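Penicillin-binding protein 1A (Mycobacterium tuberculosis, PDB 5CRF) builds bacterial cell wall by polymerising glycan strands and cross-linking their peptides, the penicillin-sensitive cross-linking step residing in the transpeptidase domain. Local coordinates at residues 98-103 with 150-155; 121-126 with 154-159. All coordinates share one frame; numbering follows the deposited sequence.

Interaction 1: 98-103 with 150-155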
loop_
_atom_site.group_PDB
_atom_site.type_symbol
_atom_site.label_atom_id
_atom_site.label_comp_id
_atom_site.label_asym_id
_atom_site.label_seq_id
_atom_site.Cartn_x
_atom_site.Cartn_y
_atom_site.Cartn_z
ATOM N N SER A 98 -7.973 -2.523 0.380
ATOM C CA SER A 98 -6.573 -2.751 0.020
ATOM C C SER A 98 -5.826 -3.697 0.965
ATOM O O SER A 98 -4.756 -4.183 0.578
ATOM C CB SER A 98 -5.789 -1.465 -0.076
ATOM O OG SER A 98 -5.683 -0.767 1.152
ATOM N N PHE A 99 -6.347 -3.937 2.175
ATOM C CA PHE A 99 -5.583 -4.726 3.141
ATOM C C PHE A 99 -5.562 -6.225 2.802
ATOM O O PHE A 99 -4.720 -6.931 3.273
ATOM C CB PHE A 99 -6.121 -4.570 4.549
ATOM C CG PHE A 99 -5.051 -4.633 5.597
ATOM C CD1 PHE A 99 -4.052 -3.668 5.657
ATOM C CD2 PHE A 99 -5.015 -5.675 6.522
ATOM C CE1 PHE A 99 -3.037 -3.730 6.630
ATOM C CE2 PHE A 99 -4.029 -5.745 7.468
ATOM C CZ PHE A 99 -3.034 -4.777 7.511
ATOM N N LYS A 100 -6.522 -6.692 2.007
ATOM C CA LYS A 100 -6.697 -8.141 1.825
ATOM C C LYS A 100 -5.538 -8.781 1.052
ATOM O O LYS A 100 -5.408 -9.994 1.073
ATOM C CB LYS A 100 -8.051 -8.464 1.208
ATOM C CG LYS A 100 -8.306 -7.866 -0.134
ATOM C CD LYS A 100 -9.673 -8.347 -0.625
ATOM C CE LYS A 100 -10.137 -7.630 -1.847
ATOM N NZ LYS A 100 -10.870 -6.455 -1.300
ATOM N N VAL A 101 -4.661 -7.970 0.477
ATOM C CA VAL A 101 -3.398 -8.455 -0.087
ATOM C C VAL A 101 -2.631 -9.289 0.978
ATOM O O VAL A 101 -1.960 -10.283 0.638
ATOM C CB VAL A 101 -2.569 -7.282 -0.650
ATOM C CG1 VAL A 101 -1.182 -7.695 -1.000
ATOM C CG2 VAL A 101 -3.233 -6.686 -1.898
ATOM N N PHE A 102 -2.719 -8.898 2.257
ATOM C CA PHE A 102 -2.018 -9.648 3.316
ATOM C C PHE A 102 -2.664 -10.971 3.625
ATOM O O PHE A 102 -2.004 -11.883 4.047
ATOM C CB PHE A 102 -1.791 -8.742 4.543
ATOM C CG PHE A 102 -1.027 -7.499 4.179
ATOM C CD1 PHE A 102 0.253 -7.602 3.623
ATOM C CD2 PHE A 102 -1.602 -6.256 4.324
ATOM C CE1 PHE A 102 0.905 -6.459 3.173
ATOM C CE2 PHE A 102 -0.932 -5.098 3.902
ATOM C CZ PHE A 102 0.333 -5.207 3.375
ATOM N N ALA A 103 -3.969 -11.090 3.362
ATOM C CA ALA A 103 -4.634 -12.356 3.511
ATOM C C ALA A 103 -4.210 -13.304 2.366
ATOM O O ALA A 103 -4.074 -14.512 2.578
ATOM C CB ALA A 103 -6.166 -12.209 3.514
ATOM N N SER A 150 -11.828 -7.147 -6.065
ATOM C CA SER A 150 -11.921 -6.601 -4.711
ATOM C C SER A 150 -13.023 -7.277 -3.858
ATOM O O SER A 150 -13.846 -6.611 -3.162
ATOM C CB SER A 150 -12.000 -5.048 -4.741
ATOM O OG SER A 150 -11.326 -4.599 -3.585
ATOM N N LEU A 151 -13.072 -8.590 -3.941
ATOM C CA LEU A 151 -14.142 -9.337 -3.279
ATOM C C LEU A 151 -13.785 -9.576 -1.807
ATOM O O LEU A 151 -13.160 -10.579 -1.431
ATOM C CB LEU A 151 -14.506 -10.626 -4.021
ATOM C CG LEU A 151 -14.818 -10.399 -5.511
ATOM C CD1 LEU A 151 -15.069 -11.712 -6.264
ATOM C CD2 LEU A 151 -15.977 -9.455 -5.709
ATOM N N ASN A 152 -14.236 -8.634 -0.963
ATOM C CA ASN A 152 -14.050 -8.798 0.483
ATOM C C ASN A 152 -14.678 -10.083 1.015
ATOM O O ASN A 152 -14.139 -10.670 1.941
ATOM C CB ASN A 152 -14.623 -7.619 1.250
ATOM C CG ASN A 152 -13.741 -6.378 1.174
ATOM O OD1 ASN A 152 -12.591 -6.409 0.687
ATOM N ND2 ASN A 152 -14.277 -5.270 1.665
ATOM N N THR A 153 -15.852 -10.445 0.528
ATOM C CA THR A 153 -16.550 -11.681 0.965
ATOM C C THR A 153 -15.660 -12.907 0.782
ATOM O O THR A 153 -15.481 -13.699 1.714
ATOM C CB THR A 153 -17.841 -11.947 0.187
ATOM O OG1 THR A 153 -17.563 -11.814 -1.201
ATOM C CG2 THR A 153 -18.894 -10.962 0.566
ATOM N N SER A 154 -15.103 -13.047 -0.409
ATOM C CA SER A 154 -14.197 -14.183 -0.740
ATOM C C SER A 154 -13.024 -14.236 0.256
ATOM O O SER A 154 -12.667 -15.310 0.776
ATOM C CB SER A 154 -13.624 -13.974 -2.131
ATOM O OG SER A 154 -14.620 -13.947 -3.125
ATOM N N TYR A 155 -12.413 -13.077 0.517
ATOM C CA TYR A 155 -11.226 -13.047 1.346
ATOM C C TYR A 155 -11.557 -13.256 2.823
ATOM O O TYR A 155 -10.766 -13.767 3.585
ATOM C CB TYR A 155 -10.374 -11.768 1.103
ATOM C CG TYR A 155 -9.453 -12.030 -0.065
ATOM C CD1 TYR A 155 -9.876 -11.866 -1.373
ATOM C CD2 TYR A 155 -8.191 -12.521 0.150
ATOM C CE1 TYR A 155 -9.038 -12.204 -2.458
ATOM C CE2 TYR A 155 -7.362 -12.861 -0.896
ATOM C CZ TYR A 155 -7.768 -12.684 -2.181
ATOM O OH TYR A 155 -6.892 -13.008 -3.174
#
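K100 reaches across to S150 and N152 in the transpeptidase active site, joining two signature motifs of the penicillin-binding fold: S97-S98-F99-K100 is the SxxK motif, and S150-L151-N152 is the SxN motif. NZ of K100 donates to OD1 of N152 at 2.6 Å and to OG of S150 at 3.0 Å, while the backbone O of S97 takes a third bond. The amide oxygen of N152 meets this donor at a C=O...N angle of 154°, with NZ lifted 26° from the carbonyl plane. The lysine chain runs extended as far as CE, then bends at chi4 (-89°), which turns NZ in between the two acceptors. CE of K100 rests 3.5 Å from CA of S150. S150 OG has a further partner in K291, and its side chain packs on that of S97, probably the serine acylated during cross-linking. Nearer the backbone, the K100 chain crosses Y155 at about a right angle, its CD 3.6 Å from CD1 of the Y155 ring, so that the methylenes lie against the aromatic carbons. Y155 OH is hydrogen-bonded to the backbone O of I143. A103 approaches the same ring at its edge, its CB 3.9 Å from CD2 of Y155.

Interaction 2: 121-126 with 154-159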
loop_
_atom_site.group_PDB
_atom_site.type_symbol
_atom_site.label_atom_id
_atom_site.label_comp_id
_atom_site.label_asym_id
_atom_site.label_seq_id
_atom_site.Cartn_x
_atom_site.Cartn_y
_atom_site.Cartn_z
ATOM N N SER A 121 -20.315 -14.787 -2.554
ATOM C CA SER A 121 -21.647 -14.300 -2.201
ATOM C C SER A 121 -21.623 -13.591 -0.848
ATOM O O SER A 121 -20.652 -13.765 -0.054
ATOM C CB SER A 121 -22.672 -15.456 -2.173
ATOM O OG SER A 121 -22.374 -16.369 -1.162
ATOM N N PRO A 122 -22.720 -12.853 -0.515
ATOM C CA PRO A 122 -22.736 -12.250 0.828
ATOM C C PRO A 122 -22.688 -13.316 1.961
ATOM O O PRO A 122 -23.109 -14.474 1.778
ATOM C CB PRO A 122 -24.073 -11.460 0.863
ATOM C CG PRO A 122 -24.463 -11.292 -0.584
ATOM C CD PRO A 122 -23.961 -12.553 -1.271
ATOM N N LEU A 123 -22.226 -12.875 3.127
ATOM C CA LEU A 123 -21.886 -13.744 4.256
ATOM C C LEU A 123 -22.431 -13.079 5.506
ATOM O O LEU A 123 -22.273 -11.864 5.621
ATOM C CB LEU A 123 -20.334 -13.729 4.282
ATOM C CG LEU A 123 -19.296 -14.275 5.230
ATOM C CD1 LEU A 123 -19.196 -15.772 5.145
ATOM C CD2 LEU A 123 -17.938 -13.696 4.823
ATOM N N THR A 124 -22.990 -13.826 6.465
ATOM C CA THR A 124 -23.245 -13.263 7.807
ATOM C C THR A 124 -22.476 -14.056 8.881
ATOM O O THR A 124 -22.531 -15.266 8.885
ATOM C CB THR A 124 -24.758 -13.163 8.137
ATOM O OG1 THR A 124 -25.398 -12.295 7.183
ATOM C CG2 THR A 124 -24.973 -12.577 9.535
ATOM N N VAL A 125 -21.738 -13.360 9.749
ATOM C CA VAL A 125 -20.852 -13.990 10.733
ATOM C C VAL A 125 -20.967 -13.194 12.029
ATOM O O VAL A 125 -20.649 -12.009 12.057
ATOM C CB VAL A 125 -19.374 -13.984 10.263
ATOM C CG1 VAL A 125 -18.449 -14.730 11.230
ATOM C CG2 VAL A 125 -19.240 -14.578 8.877
ATOM N N ASP A 126 -21.420 -13.845 13.093
ATOM C CA ASP A 126 -21.587 -13.234 14.436
ATOM C C ASP A 126 -22.511 -11.986 14.432
ATOM O O ASP A 126 -22.271 -11.006 15.173
ATOM C CB ASP A 126 -20.218 -12.903 15.080
ATOM C CG ASP A 126 -19.277 -14.127 15.187
ATOM O OD1 ASP A 126 -19.746 -15.292 15.174
ATOM O OD2 ASP A 126 -18.040 -13.904 15.285
ATOM N N SER A 154 -15.103 -13.047 -0.409
ATOM C CA SER A 154 -14.197 -14.183 -0.740
ATOM C C SER A 154 -13.024 -14.236 0.256
ATOM O O SER A 154 -12.667 -15.310 0.776
ATOM C CB SER A 154 -13.624 -13.974 -2.131
ATOM O OG SER A 154 -14.620 -13.947 -3.125
ATOM N N TYR A 155 -12.413 -13.077 0.517
ATOM C CA TYR A 155 -11.226 -13.047 1.346
ATOM C C TYR A 155 -11.557 -13.256 2.823
ATOM O O TYR A 155 -10.766 -13.767 3.585
ATOM C CB TYR A 155 -10.374 -11.768 1.103
ATOM C CG TYR A 155 -9.453 -12.030 -0.065
ATOM C CD1 TYR A 155 -9.876 -11.866 -1.373
ATOM C CD2 TYR A 155 -8.191 -12.521 0.150
ATOM C CE1 TYR A 155 -9.038 -12.204 -2.458
ATOM C CE2 TYR A 155 -7.362 -12.861 -0.896
ATOM C CZ TYR A 155 -7.768 -12.684 -2.181
ATOM O OH TYR A 155 -6.892 -13.008 -3.174
ATOM N N TYR A 156 -12.770 -12.929 3.208
ATOM C CA TYR A 156 -13.215 -13.179 4.569
ATOM C C TYR A 156 -13.358 -14.692 4.758
ATOM O O TYR A 156 -12.881 -15.252 5.775
ATOM C CB TYR A 156 -14.538 -12.473 4.782
ATOM C CG TYR A 156 -14.965 -12.276 6.210
ATOM C CD1 TYR A 156 -15.425 -13.352 6.970
ATOM C CD2 TYR A 156 -14.976 -11.002 6.791
ATOM C CE1 TYR A 156 -15.863 -13.156 8.278
ATOM C CE2 TYR A 156 -15.402 -10.829 8.101
ATOM C CZ TYR A 156 -15.855 -11.905 8.810
ATOM O OH TYR A 156 -16.266 -11.781 10.108
ATOM N N ARG A 157 -13.969 -15.352 3.784
ATOM C CA ARG A 157 -14.036 -16.829 3.815
ATOM C C ARG A 157 -12.641 -17.418 3.762
ATOM O O ARG A 157 -12.342 -18.363 4.515
ATOM C CB ARG A 157 -14.855 -17.392 2.668
ATOM C CG ARG A 157 -16.332 -17.059 2.698
ATOM C CD ARG A 157 -17.063 -17.751 1.565
ATOM N NE ARG A 157 -18.490 -17.600 1.713
ATOM C CZ ARG A 157 -19.225 -16.630 1.193
ATOM N NH1 ARG A 157 -18.708 -15.718 0.399
ATOM N NH2 ARG A 157 -20.523 -16.592 1.453
ATOM N N LEU A 158 -11.785 -16.902 2.863
ATOM C CA LEU A 158 -10.399 -17.393 2.796
ATOM C C LEU A 158 -9.674 -17.267 4.147
ATOM O O LEU A 158 -9.072 -18.240 4.604
ATOM C CB LEU A 158 -9.598 -16.724 1.699
ATOM C CG LEU A 158 -8.174 -17.289 1.461
ATOM C CD1 LEU A 158 -8.186 -18.715 0.903
ATOM C CD2 LEU A 158 -7.493 -16.316 0.515
HETATM N N MSE A 159 -9.776 -16.116 4.808
HETATM C CA MSE A 159 -9.144 -15.926 6.147
HETATM C C MSE A 159 -9.576 -17.006 7.151
HETATM O O MSE A 159 -8.728 -17.611 7.832
HETATM C CB MSE A 159 -9.424 -14.529 6.661
HETATM C CG MSE A 159 -9.109 -14.338 8.146
HETATM SE SE MSE A 159 -9.872 -12.647 8.780
HETATM C CE MSE A 159 -11.779 -13.085 8.652
#
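L123 lays its CD2 methyl against the ring of Y156, 3.3 Å from CD1, where the short antiparallel hairpin of strands 123-125 and 128-130 packs on helix 152-161 at the surface of the transpeptidase domain. Strand 123-125 and the helix segment 154-159 run at 45° to each other, their axes 10.2 Å apart at closest approach. L123 and V125, two residues apart on the strand, both direct CB toward the helix, whereas T124 between them points CB away. V125 continues the apolar seam along the tyrosine, with its CG2 3.7 Å from CE1 of Y156. Because CG of Y156 stands opposite the backbone N (chi1 -163°), the ring extends outward to meet both residues. M159, present as selenomethionine, puts its CE methyl over the centre of one ring face, and the phenol oxygen of Y156 is hydrogen-bonded to ND2 of N200.

The other branch of L123 serves a different neighbour: its CD1 lies 3.7 Å above one face of the R157 guanidinium, off the centre of the group, the two side chains running antiparallel. The straight R157 chain carries that group to the residues just ahead of the strand, S121 and P122. There NH1 gives S121 O a bond of 2.8 Å lying nearly in the guanidinium plane, and NH2 adds a weak second one to the same oxygen. The NH1 bond, fairly straight at 158°, is the stronger of the two and probably does most to fix the rotation of the group. D119 is a second partner: it accepts a hydrogen bond from S121 OG and forms a long, weak ion pair with R157 NH2. A further weak bond runs from NH2 of R157 to the backbone O of P122 at 3.4 Å.

How the interactions relate
Both contacts use helix 152-161, interaction 1 also using S150 and L151 just before it, and they share S154 and Y155; their centres lie 10 Å apart within the transpeptidase domain. Along the chain 98-103 comes first, then 121-126, and 150-159 closes both. Interaction 1 is buried within the active site, at the N-terminal end of the helix. Interaction 2, whose helical segment starts four residues later, belongs to the surface. T153 links them, its CB 3.4 Å from O of S121 and its hydroxyl hydrogen-bonded to the backbone O of S120. One helix thus joins the active-site motifs to the peripheral hairpin, with Y155 turned to helix 101-109 and neighbouring Y156 to strand 123-125.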